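Local coordinates for plasmin and fibronectin-binding protein A (Streptococcus pneumoniae, PDB 4MR0) that acts as a fibronectin-dependent adhesin and invasin on the pneumococcal surface, binding human fibronectin, plasmin, plasminogen and serum albumin, at residues 431-436 / 467-472; 492-497 / 518-523; 364-369 / 390-395. All coordinates share one frame; numbering follows the deposited sequence.

Contact 1. Residues 431-436 / 467-472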
loop_
_atom_site.group_PDB
_atom_site.type_symbol
_atom_site.label_atom_id
_atom_site.label_comp_id
_atom_site.label_asym_id
_atom_site.label_seq_id
_atom_site.Cartn_x
_atom_site.Cartn_y
_atom_site.Cartn_z
ATOM N N VAL A 431 -8.872 -7.198 10.978
ATOM C CA VAL A 431 -7.586 -7.171 10.312
ATOM C C VAL A 431 -6.799 -8.391 10.755
ATOM O O VAL A 431 -6.634 -8.638 11.954
ATOM C CB VAL A 431 -6.769 -5.902 10.666
ATOM C CG1 VAL A 431 -5.402 -5.972 10.002
ATOM C CG2 VAL A 431 -7.517 -4.648 10.219
ATOM N N VAL A 432 -6.319 -9.155 9.780
ATOM C CA VAL A 432 -5.530 -10.341 10.069
ATOM C C VAL A 432 -4.146 -10.156 9.468
ATOM O O VAL A 432 -4.000 -9.888 8.273
ATOM C CB VAL A 432 -6.191 -11.617 9.480
ATOM C CG1 VAL A 432 -5.296 -12.837 9.717
ATOM C CG2 VAL A 432 -7.550 -11.835 10.124
ATOM N N ILE A 433 -3.136 -10.273 10.323
ATOM C CA ILE A 433 -1.738 -10.148 9.932
ATOM C C ILE A 433 -1.151 -11.504 10.298
ATOM O O ILE A 433 -0.862 -11.772 11.464
ATOM C CB ILE A 433 -1.058 -9.027 10.742
ATOM C CG1 ILE A 433 -1.775 -7.702 10.461
ATOM C CG2 ILE A 433 0.406 -8.914 10.366
ATOM C CD1 ILE A 433 -1.399 -6.584 11.415
ATOM N N ALA A 434 -0.972 -12.361 9.300
ATOM C CA ALA A 434 -0.493 -13.707 9.573
ATOM C C ALA A 434 0.594 -14.253 8.671
ATOM O O ALA A 434 0.671 -13.919 7.494
ATOM C CB ALA A 434 -1.675 -14.657 9.543
ATOM N N GLU A 435 1.433 -15.102 9.252
ATOM C CA GLU A 435 2.489 -15.781 8.518
ATOM C C GLU A 435 3.390 -14.908 7.646
ATOM O O GLU A 435 3.804 -15.327 6.563
ATOM C CB GLU A 435 1.852 -16.883 7.662
ATOM C CG GLU A 435 1.044 -17.902 8.470
ATOM C CD GLU A 435 -0.121 -18.495 7.687
ATOM O OE1 GLU A 435 0.109 -19.068 6.596
ATOM O OE2 GLU A 435 -1.274 -18.391 8.168
ATOM N N ASN A 436 3.694 -13.703 8.111
ATOM C CA ASN A 436 4.577 -12.806 7.368
ATOM C C ASN A 436 5.979 -12.925 7.961
ATOM O O ASN A 436 6.131 -13.244 9.140
ATOM C CB ASN A 436 4.103 -11.353 7.495
ATOM C CG ASN A 436 2.721 -11.136 6.919
ATOM O OD1 ASN A 436 2.549 -11.066 5.705
ATOM N ND2 ASN A 436 1.724 -11.044 7.790
ATOM N N THR A 467 -0.949 -13.441 14.005
ATOM C CA THR A 467 -0.543 -14.821 14.250
ATOM C C THR A 467 0.530 -15.396 13.340
ATOM O O THR A 467 0.619 -15.052 12.164
ATOM C CB THR A 467 -1.753 -15.764 14.130
ATOM O OG1 THR A 467 -2.342 -15.595 12.830
ATOM C CG2 THR A 467 -2.788 -15.458 15.197
ATOM N N LYS A 468 1.318 -16.307 13.908
ATOM C CA LYS A 468 2.364 -17.013 13.185
ATOM C C LYS A 468 3.311 -16.184 12.332
ATOM O O LYS A 468 3.816 -16.660 11.321
ATOM C CB LYS A 468 1.734 -18.119 12.331
ATOM C CG LYS A 468 1.123 -19.241 13.174
ATOM C CD LYS A 468 0.624 -20.409 12.334
ATOM C CE LYS A 468 0.179 -21.564 13.241
ATOM N NZ LYS A 468 -0.384 -22.728 12.488
ATOM N N ASN A 469 3.554 -14.945 12.737
ATOM C CA ASN A 469 4.487 -14.106 12.009
ATOM C C ASN A 469 5.883 -14.389 12.554
ATOM O O ASN A 469 6.040 -14.768 13.721
ATOM C CB ASN A 469 4.160 -12.629 12.209
ATOM C CG ASN A 469 2.802 -12.260 11.671
ATOM O OD1 ASN A 469 1.814 -12.238 12.403
ATOM N ND2 ASN A 469 2.742 -11.978 10.383
ATOM N N VAL A 470 6.889 -14.201 11.710
ATOM C CA VAL A 470 8.270 -14.417 12.114
ATOM C C VAL A 470 9.041 -13.114 11.967
ATOM O O VAL A 470 9.197 -12.590 10.862
ATOM C CB VAL A 470 8.953 -15.498 11.251
ATOM C CG1 VAL A 470 10.431 -15.598 11.617
ATOM C CG2 VAL A 470 8.264 -16.836 11.457
ATOM N N ILE A 471 9.518 -12.593 13.090
ATOM C CA ILE A 471 10.267 -11.355 13.090
ATOM C C ILE A 471 11.741 -11.597 13.409
ATOM O O ILE A 471 12.083 -12.072 14.491
ATOM C CB ILE A 471 9.683 -10.372 14.124
ATOM C CG1 ILE A 471 8.228 -10.054 13.763
ATOM C CG2 ILE A 471 10.528 -9.094 14.178
ATOM C CD1 ILE A 471 7.534 -9.105 14.733
ATOM N N ASN A 472 12.604 -11.283 12.451
ATOM C CA ASN A 472 14.043 -11.433 12.634
ATOM C C ASN A 472 14.641 -10.034 12.753
ATOM O O ASN A 472 14.983 -9.403 11.751
ATOM C CB ASN A 472 14.664 -12.165 11.442
ATOM C CG ASN A 472 14.099 -13.556 11.257
ATOM O OD1 ASN A 472 14.103 -14.364 12.185
ATOM N ND2 ASN A 472 13.611 -13.845 10.053
HETATM O O HOH W 1 -1.738 -17.779 11.035
#

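Contact 2. Residues 492-497 / 518-523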
loop_
_atom_site.group_PDB
_atom_site.type_symbol
_atom_site.label_atom_id
_atom_site.label_comp_id
_atom_site.label_asym_id
_atom_site.label_seq_id
_atom_site.Cartn_x
_atom_site.Cartn_y
_atom_site.Cartn_z
ATOM N N LEU A 492 -8.830 -9.071 20.360
ATOM C CA LEU A 492 -7.438 -8.979 19.946
ATOM C C LEU A 492 -6.800 -10.346 20.174
ATOM O O LEU A 492 -6.909 -10.910 21.264
ATOM C CB LEU A 492 -6.684 -7.935 20.776
ATOM C CG LEU A 492 -5.158 -7.926 20.594
ATOM C CD1 LEU A 492 -4.805 -7.488 19.187
ATOM C CD2 LEU A 492 -4.514 -6.984 21.616
ATOM N N VAL A 493 -6.148 -10.873 19.143
ATOM C CA VAL A 493 -5.464 -12.164 19.234
ATOM C C VAL A 493 -4.027 -12.012 18.746
ATOM O O VAL A 493 -3.789 -11.620 17.600
ATOM C CB VAL A 493 -6.158 -13.251 18.368
ATOM C CG1 VAL A 493 -5.308 -14.529 18.351
ATOM C CG2 VAL A 493 -7.550 -13.549 18.916
ATOM N N VAL A 494 -3.074 -12.309 19.622
ATOM C CA VAL A 494 -1.655 -12.233 19.277
ATOM C C VAL A 494 -1.100 -13.587 19.692
ATOM O O VAL A 494 -0.845 -13.819 20.879
ATOM C CB VAL A 494 -0.947 -11.108 20.065
ATOM C CG1 VAL A 494 0.475 -10.925 19.547
ATOM C CG2 VAL A 494 -1.739 -9.814 19.936
ATOM N N SER A 495 -0.918 -14.485 18.729
ATOM C CA SER A 495 -0.457 -15.826 19.073
ATOM C C SER A 495 0.490 -16.500 18.102
ATOM O O SER A 495 0.493 -16.219 16.908
ATOM C CB SER A 495 -1.669 -16.738 19.270
ATOM O OG SER A 495 -2.571 -16.189 20.206
ATOM N N GLU A 496 1.291 -17.409 18.647
ATOM C CA GLU A 496 2.255 -18.188 17.883
ATOM C C GLU A 496 3.203 -17.405 16.984
ATOM O O GLU A 496 3.644 -17.899 15.942
ATOM C CB GLU A 496 1.517 -19.260 17.083
ATOM C CG GLU A 496 0.791 -20.247 17.991
ATOM C CD GLU A 496 0.057 -21.330 17.231
ATOM O OE1 GLU A 496 -1.003 -21.039 16.633
ATOM O OE2 GLU A 496 0.548 -22.477 17.229
ATOM N N ASN A 497 3.534 -16.188 17.397
ATOM C CA ASN A 497 4.463 -15.376 16.637
ATOM C C ASN A 497 5.866 -15.696 17.157
ATOM O O ASN A 497 6.038 -16.002 18.343
ATOM C CB ASN A 497 4.151 -13.887 16.834
ATOM C CG ASN A 497 2.787 -13.494 16.279
ATOM O OD1 ASN A 497 2.599 -13.408 15.067
ATOM N ND2 ASN A 497 1.828 -13.259 17.170
ATOM N N LEU A 518 -1.401 -16.113 23.029
ATOM C CA LEU A 518 -1.003 -17.494 23.269
ATOM C C LEU A 518 0.214 -18.040 22.547
ATOM O O LEU A 518 0.334 -17.961 21.324
ATOM C CB LEU A 518 -2.178 -18.429 22.966
ATOM C CG LEU A 518 -3.510 -18.146 23.659
ATOM C CD1 LEU A 518 -4.599 -19.001 23.024
ATOM C CD2 LEU A 518 -3.391 -18.424 25.153
ATOM N N ASN A 519 1.107 -18.611 23.345
ATOM C CA ASN A 519 2.308 -19.269 22.869
ATOM C C ASN A 519 3.156 -18.611 21.794
ATOM O O ASN A 519 3.422 -19.199 20.748
ATOM C CB ASN A 519 1.928 -20.682 22.442
ATOM C CG ASN A 519 1.100 -21.393 23.503
ATOM O OD1 ASN A 519 1.485 -21.443 24.668
ATOM N ND2 ASN A 519 -0.038 -21.940 23.105
ATOM N N ASN A 520 3.585 -17.387 22.061
ATOM C CA ASN A 520 4.462 -16.686 21.142
ATOM C C ASN A 520 5.856 -17.144 21.579
ATOM O O ASN A 520 6.022 -17.622 22.701
ATOM C CB ASN A 520 4.304 -15.178 21.316
ATOM C CG ASN A 520 2.932 -14.687 20.893
ATOM O OD1 ASN A 520 2.629 -14.604 19.702
ATOM N ND2 ASN A 520 2.090 -14.369 21.868
ATOM N N GLN A 521 6.840 -17.031 20.695
ATOM C CA GLN A 521 8.208 -17.435 21.009
ATOM C C GLN A 521 9.156 -16.243 20.930
ATOM O O GLN A 521 9.030 -15.393 20.044
ATOM C CB GLN A 521 8.664 -18.539 20.050
ATOM C CG GLN A 521 8.142 -19.924 20.409
ATOM C CD GLN A 521 8.365 -20.938 19.297
ATOM O OE1 GLN A 521 9.445 -21.002 18.702
ATOM N NE2 GLN A 521 7.344 -21.745 19.018
ATOM N N PHE A 522 10.103 -16.180 21.862
ATOM C CA PHE A 522 11.058 -15.074 21.909
ATOM C C PHE A 522 12.488 -15.583 22.036
ATOM O O PHE A 522 12.765 -16.489 22.819
ATOM C CB PHE A 522 10.733 -14.162 23.095
ATOM C CG PHE A 522 9.297 -13.718 23.145
ATOM C CD1 PHE A 522 8.878 -12.587 22.456
ATOM C CD2 PHE A 522 8.362 -14.448 23.865
ATOM C CE1 PHE A 522 7.540 -12.184 22.492
ATOM C CE2 PHE A 522 7.024 -14.057 23.910
ATOM C CZ PHE A 522 6.612 -12.925 23.220
ATOM N N TYR A 523 13.392 -14.989 21.266
ATOM C CA TYR A 523 14.795 -15.388 21.283
ATOM C C TYR A 523 15.722 -14.184 21.250
ATOM O O TYR A 523 15.520 -13.247 20.475
ATOM C CB TYR A 523 15.114 -16.263 20.073
ATOM C CG TYR A 523 14.230 -17.472 19.929
ATOM C CD1 TYR A 523 14.498 -18.643 20.632
ATOM C CD2 TYR A 523 13.118 -17.444 19.086
ATOM C CE1 TYR A 523 13.679 -19.763 20.497
ATOM C CE2 TYR A 523 12.295 -18.553 18.947
ATOM C CZ TYR A 523 12.580 -19.708 19.652
ATOM O OH TYR A 523 11.763 -20.806 19.520
#

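Contact 3. Residues 364-369 / 390-395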
loop_
_atom_site.group_PDB
_atom_site.type_symbol
_atom_site.label_atom_id
_atom_site.label_comp_id
_atom_site.label_asym_id
_atom_site.label_seq_id
_atom_site.Cartn_x
_atom_site.Cartn_y
_atom_site.Cartn_z
ATOM N N ILE A 364 -9.790 -6.886 1.530
ATOM C CA ILE A 364 -8.530 -6.486 0.931
ATOM C C ILE A 364 -7.507 -7.549 1.306
ATOM O O ILE A 364 -7.229 -7.762 2.488
ATOM C CB ILE A 364 -8.069 -5.128 1.502
ATOM C CG1 ILE A 364 -9.212 -4.108 1.401
ATOM C CG2 ILE A 364 -6.833 -4.636 0.764
ATOM C CD1 ILE A 364 -9.651 -3.814 -0.029
ATOM N N LYS A 365 -6.953 -8.213 0.300
ATOM C CA LYS A 365 -5.973 -9.259 0.542
ATOM C C LYS A 365 -4.617 -8.865 -0.013
ATOM O O LYS A 365 -4.497 -8.505 -1.178
ATOM C CB LYS A 365 -6.433 -10.566 -0.101
ATOM C CG LYS A 365 -7.739 -11.088 0.457
ATOM C CD LYS A 365 -8.191 -12.357 -0.270
ATOM C CE LYS A 365 -9.444 -12.924 0.378
ATOM N NZ LYS A 365 -10.054 -13.994 -0.454
ATOM N N ILE A 366 -3.600 -8.938 0.833
ATOM C CA ILE A 366 -2.239 -8.586 0.444
ATOM C C ILE A 366 -1.470 -9.863 0.706
ATOM O O ILE A 366 -1.145 -10.176 1.851
ATOM C CB ILE A 366 -1.732 -7.420 1.311
ATOM C CG1 ILE A 366 -2.605 -6.187 1.025
ATOM C CG2 ILE A 366 -0.265 -7.149 1.033
ATOM C CD1 ILE A 366 -2.350 -5.005 1.930
ATOM N N LEU A 367 -1.187 -10.586 -0.376
ATOM C CA LEU A 367 -0.566 -11.897 -0.289
ATOM C C LEU A 367 0.764 -12.171 -0.977
ATOM O O LEU A 367 0.991 -11.786 -2.119
ATOM C CB LEU A 367 -1.564 -12.922 -0.815
ATOM C CG LEU A 367 -3.032 -12.718 -0.421
ATOM C CD1 LEU A 367 -3.907 -13.649 -1.254
ATOM C CD2 LEU A 367 -3.222 -12.991 1.072
ATOM N N ASN A 368 1.625 -12.873 -0.258
ATOM C CA ASN A 368 2.902 -13.297 -0.797
ATOM C C ASN A 368 3.681 -12.249 -1.597
ATOM O O ASN A 368 4.189 -12.557 -2.679
ATOM C CB ASN A 368 2.647 -14.529 -1.669
ATOM C CG ASN A 368 1.886 -15.616 -0.930
ATOM O OD1 ASN A 368 1.115 -16.377 -1.529
ATOM N ND2 ASN A 368 2.105 -15.704 0.377
ATOM N N ASN A 369 3.765 -11.021 -1.085
ATOM C CA ASN A 369 4.521 -9.965 -1.764
ATOM C C ASN A 369 5.863 -9.789 -1.065
ATOM O O ASN A 369 6.037 -10.226 0.076
ATOM C CB ASN A 369 3.788 -8.618 -1.703
ATOM C CG ASN A 369 2.414 -8.671 -2.325
ATOM O OD1 ASN A 369 1.392 -8.703 -1.621
ATOM N ND2 ASN A 369 2.373 -8.691 -3.648
ATOM N N LYS A 390 -1.052 -11.598 4.500
ATOM C CA LYS A 390 -0.489 -12.919 4.743
ATOM C C LYS A 390 0.636 -13.405 3.841
ATOM O O LYS A 390 0.625 -13.193 2.621
ATOM C CB LYS A 390 -1.644 -13.922 4.705
ATOM C CG LYS A 390 -1.259 -15.378 4.845
ATOM C CD LYS A 390 -2.496 -16.195 5.181
ATOM C CE LYS A 390 -2.678 -17.367 4.236
ATOM N NZ LYS A 390 -2.908 -16.907 2.838
ATOM N N GLY A 391 1.605 -14.072 4.468
ATOM C CA GLY A 391 2.729 -14.640 3.742
ATOM C C GLY A 391 3.641 -13.689 2.999
ATOM O O GLY A 391 4.293 -14.087 2.026
ATOM N N ASN A 392 3.701 -12.440 3.447
ATOM C CA ASN A 392 4.544 -11.440 2.806
ATOM C C ASN A 392 5.923 -11.404 3.457
ATOM O O ASN A 392 6.104 -11.860 4.583
ATOM C CB ASN A 392 3.906 -10.057 2.930
ATOM C CG ASN A 392 2.549 -9.981 2.266
ATOM O OD1 ASN A 392 2.449 -9.857 1.044
ATOM N ND2 ASN A 392 1.490 -10.067 3.071
ATOM N N ARG A 393 6.894 -10.865 2.732
ATOM C CA ARG A 393 8.247 -10.729 3.244
ATOM C C ARG A 393 8.581 -9.236 3.311
ATOM O O ARG A 393 8.573 -8.542 2.293
ATOM C CB ARG A 393 9.232 -11.455 2.327
ATOM C CG ARG A 393 10.681 -11.124 2.610
ATOM C CD ARG A 393 11.605 -11.955 1.746
ATOM N NE ARG A 393 12.987 -11.499 1.848
ATOM C CZ ARG A 393 14.007 -12.065 1.210
ATOM N NH1 ARG A 393 13.799 -13.115 0.422
ATOM N NH2 ARG A 393 15.234 -11.575 1.351
ATOM N N PHE A 394 8.856 -8.736 4.510
ATOM C CA PHE A 394 9.188 -7.321 4.680
ATOM C C PHE A 394 10.649 -7.204 5.075
ATOM O O PHE A 394 11.025 -7.614 6.178
ATOM C CB PHE A 394 8.357 -6.676 5.793
ATOM C CG PHE A 394 6.868 -6.756 5.593
ATOM C CD1 PHE A 394 6.200 -7.977 5.686
ATOM C CD2 PHE A 394 6.123 -5.594 5.382
ATOM C CE1 PHE A 394 4.810 -8.040 5.577
ATOM C CE2 PHE A 394 4.739 -5.639 5.272
ATOM C CZ PHE A 394 4.073 -6.863 5.372
ATOM N N ASP A 395 11.470 -6.648 4.191
ATOM C CA ASP A 395 12.883 -6.479 4.502
ATOM C C ASP A 395 13.179 -5.015 4.791
ATOM O O ASP A 395 12.581 -4.118 4.193
ATOM C CB ASP A 395 13.761 -6.955 3.342
ATOM C CG ASP A 395 13.721 -8.465 3.153
ATOM O OD1 ASP A 395 13.748 -9.201 4.166
ATOM O OD2 ASP A 395 13.683 -8.918 1.991
#

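Contact 1. Residues 431-436 / 467-472
A434 and T467 sit opposite each other as a parallel bridge, their CA atoms 4.8 Å apart, and the bridge is made by T467 N donating to I433 O at 3.0 Å and E435 N donating to T467 O. Both chains then bend at a residue with left-handed backbone angles, E435 in one and K468 in the other, before V470 N picks up N436 O at 2.8 Å. Through the bend E435 CA stays 3.2 Å from K468 O, a CA-H...O contact where one bend lies against the other. On the outer face A434 CB lies 3.5 Å from T467 OG1. That hydroxyl stands between the backbone N and the carbonyl carbon (chi1 57°), where a water also finds it. The same water donates to E435 OE2 at 3.0 Å, so one water bridges the carboxylate and the hydroxyl. E435 and K468 run side by side in the same direction, touching through E435 CG and K468 CB at 3.9 Å, while the charged ends, E435 OE2 and K468 NZ, are 6.2 Å apart and make no salt bridge. Here the turns of two successive coils of a parallel beta-helix pair with each other, with segment 467-472 inside the fourth PbH1 repeat. Facing inward after each bend is an asparagine: N436 and N469 lie alongside one another, pointing the same way, with amide planes only 10° apart, as in the asparagine ladder of pectate lyase-like helices. N436 is gripped from the preceding coil, its OD1 accepting from N392 N and its ND2 donating to I389 O. I433 crosses N469 at about a right angle, its CG2 branch against the amide and its CG1 branch leading away into the interior, where the side chain meets I448 and V450.

Contact 2. Residues 492-497 / 518-523
N520 reaches across to N497 and V494 with every part of its side chain. Its CB rests 3.5 Å from N497 O, and CG, anti to N520's own carbonyl carbon (chi1 -67°), carries the amide toward the neighbouring bend. OD1 then takes two donors: N497 N at 2.9 Å and N497 ND2 at 3.0 Å, arriving from opposite faces of the carbonyl plane. ND2, at the other corner, donates to V494 O at 3.1 Å in a fairly straight bond (165° at the hydrogen). V494 O lies in the N520 amide plane, yet the N-H meets that carbonyl from well above its own plane. Three bonds therefore fix the rotation of the buried N520 amide. Asparagines hydrogen-bonded in line from coil to coil form the asparagine ladder of the parallel beta-helix, and N497, in the fifth PbH1 repeat, is the rung of the preceding coil: the two amides are 5° from coplanar, and N497 ND2 also donates to V466 O while OD1 accepts from N469 N. Just before the bend S495 OG accepts from L518 N at 3.1 Å; the same N-H makes a weak bond to V494 O. E496 N to L518 O at 2.9 Å and Q521 N to N497 O at 2.7 Å join the backbones before and after the bend. N520 and F522 both touch I506, and the F522 ring stacks on Y529.

Contact 3. Residues 364-369 / 390-395
The turn of one parallel beta-helix coil lies on that of the next where I366 and N369 meet N392, the asparagine just after the bend at G391. Its amide is held at both corners. ND2 donates to I366 O at 2.9 Å, almost straight at the hydrogen (173°), coming from above the plane of that carbonyl, and OD1 accepts from N369 N at 2.8 Å. I366 O is thus shared, since K390 N also donates to it at 3.0 Å. With CG anti to its own carbonyl carbon (chi1 -61°), N392 lies alongside N369, and the I366 side chain crosses that of N392 at about a right angle, CG2 coming 3.8 Å from N392 OD1. These asparagines continue the ladder that lines the inside of this turn, while segment 364-369 belongs to the third PbH1 repeat. At the bends themselves N368 meets G391. N368 turns its amide over G391, and N368 ND2 donates to G391 O at 3.2 Å, nearly straight but from above the carbonyl plane. N368 and G391 both have left-handed backbone angles, one in each bend, and the bare CA of G391 lets N368 ND2 come within 3.6 Å. L367 and K390 cover the outer face, L367 CD2 lying 4.1 Å from K390 CB. Further on, extended R393 forms a salt bridge through NE to D395 OD2, a carboxylate that also takes bonds from H370 and N439. The buried F394 ring stacks on F438.

In the fold
All three contacts lie in the parallel beta-helix part of this longer, cell-wall-attached adhesin, and contacts 3, 1 and 2 follow one another along the chain and the helix axis. The centre of contact 1 is 10 Å from that of each of the others, while contacts 2 and 3 are 19 Å apart between centres and do not touch. Contact 1 joins its neighbours through backbone pairs that are probably hydrogen bonds: A434 O to G391 N (3.2 Å) toward contact 3, and K468 N to S495 O (3.1 Å) toward contact 2. The same turn, with its left-handed residue and inward asparagine, recurs in all three contacts. A bound calcium lies about 8 Å from the L367 side chain and about 11 Å from that of A434.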